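Local structure of putative cellulase CEL6 (Mycobacterium tuberculosis, 1UP3) at residues Asp196-Ile199 with Gly200-Glu203. The protein is a family 6 glycoside hydrolase, an endoglucanase that probably cleaves internal beta-1,4-glucosidic bonds of cellulose. Residues are numbered along the deposited sequence; the frame is centred on the assembly and turned at random.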
# COMPACT_ATOMS: atom_id res chain seq x y z
N ASP A 196 7.48 -11.62 -10.80
CA ASP A 196 8.42 -11.49 -11.90
C ASP A 196 8.06 -10.37 -12.85
O ASP A 196 8.95 -9.61 -13.28
CB ASP A 196 8.49 -12.76 -12.67
CG ASP A 196 9.28 -13.83 -11.98
OD1 ASP A 196 10.06 -13.53 -11.02
OD2 ASP A 196 9.21 -15.01 -12.39
N GLU A 197 6.80 -10.25 -13.18
CA GLU A 197 6.37 -9.20 -14.09
C GLU A 197 6.61 -7.83 -13.44
O GLU A 197 7.11 -6.89 -14.11
CB GLU A 197 4.94 -9.39 -14.54
CG GLU A 197 4.51 -8.34 -15.56
CD GLU A 197 3.12 -8.51 -16.07
OE1 GLU A 197 2.63 -9.66 -16.17
OE2 GLU A 197 2.48 -7.46 -16.37
N GLU A 198 6.33 -7.73 -12.15
CA GLU A 198 6.52 -6.44 -11.47
C GLU A 198 7.98 -6.08 -11.28
O GLU A 198 8.32 -4.89 -11.33
CB GLU A 198 5.73 -6.38 -10.16
CG GLU A 198 4.23 -6.65 -10.30
CD GLU A 198 3.64 -5.95 -11.50
OE1 GLU A 198 3.43 -4.73 -11.42
OE2 GLU A 198 3.45 -6.60 -12.57
N ILE A 199 8.87 -7.07 -11.13
CA ILE A 199 10.33 -6.78 -11.07
C ILE A 199 10.80 -6.19 -12.39
O ILE A 199 11.55 -5.21 -12.44
CB ILE A 199 11.14 -8.05 -10.71
CG1 ILE A 199 10.90 -8.43 -9.23
CG2 ILE A 199 12.62 -7.87 -10.99
CD1 ILE A 199 11.42 -9.81 -8.87
N GLY A 200 10.37 -6.78 -13.51
CA GLY A 200 10.77 -6.22 -14.78
C GLY A 200 10.33 -4.77 -14.95
O GLY A 200 11.08 -3.93 -15.50
N TYR A 201 9.11 -4.48 -14.52
CA TYR A 201 8.56 -3.13 -14.60
C TYR A 201 9.28 -2.18 -13.65
O TYR A 201 9.65 -1.05 -14.05
CB TYR A 201 7.07 -3.21 -14.29
CG TYR A 201 6.25 -1.95 -14.43
CD1 TYR A 201 6.02 -1.37 -15.68
CD2 TYR A 201 5.65 -1.37 -13.33
CE1 TYR A 201 5.23 -0.25 -15.83
CE2 TYR A 201 4.89 -0.24 -13.45
CZ TYR A 201 4.65 0.31 -14.71
OH TYR A 201 3.87 1.45 -14.78
N GLY A 202 9.52 -2.65 -12.43
CA GLY A 202 10.24 -1.89 -11.42
C GLY A 202 11.66 -1.54 -11.83
O GLY A 202 12.15 -0.43 -11.63
N GLU A 203 12.37 -2.51 -12.41
CA GLU A 203 13.72 -2.23 -12.84
C GLU A 203 13.71 -1.20 -13.96
O GLU A 203 14.63 -0.39 -14.03
CB GLU A 203 14.42 -3.53 -13.27
CG GLU A 203 14.66 -4.50 -12.10
CD GLU A 203 15.48 -3.96 -10.95
OE1 GLU A 203 16.55 -3.35 -11.23
OE2 GLU A 203 15.10 -4.16 -9.75
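Ile-199 and Glu-203, one turn apart, are joined through both backbone and side chain. The amide of Glu-203 donates to Ile-199 O (N to O 2.8 Å, 165° at the hydrogen), and Glu-203 CG, set beside its own backbone N by a chi1 of -67°, comes to 3.2 Å from that same Ile-199 O. The two side chains run alongside each other in the same direction, with Ile-199 CG2 4.1 Å from Glu-203 CG. Bent at chi2, the Glu-203 chain carries its carboxylate to Tyr-214 OH and His-253 ND1, one partner for each oxygen.

The three preceding carbonyls are satisfied in the same i to i+4 pattern: Gly-202 N to Glu-198 O is as short as the Glu-203 bond, whereas Gly-200 N to Asp-196 O and Tyr-201 N to Glu-197 O both measure 3.2 Å. Tyr-201 CB rests 3.6 Å from Glu-198 O. With CG anti to the backbone N (chi1 -175°), the ring leads away from the preceding turn, and its hydroxyl bonds Leu-165 O. Glu-198 OE1 approaches this ring obliquely, 4.5 Å from Tyr-201 CD2. The neighbouring acids converge on Ser-162, whose OG is hydrogen-bonded to both Glu-197 OE2 and Glu-198 OE2; Glu-197 OE1 adds a salt bridge to Arg-163, a residue of the glycan pocket. Ile-199 packs on Tyr-214 and Ile-216 of strand 213-217, and the buried Glu-198 touches Ile-216 as well.

This is regular alpha-helical bonding in helix 195-208, the crossover of the beta-alpha-beta unit between parallel strands 184-187 and 213-217 in the family 6 catalytic domain.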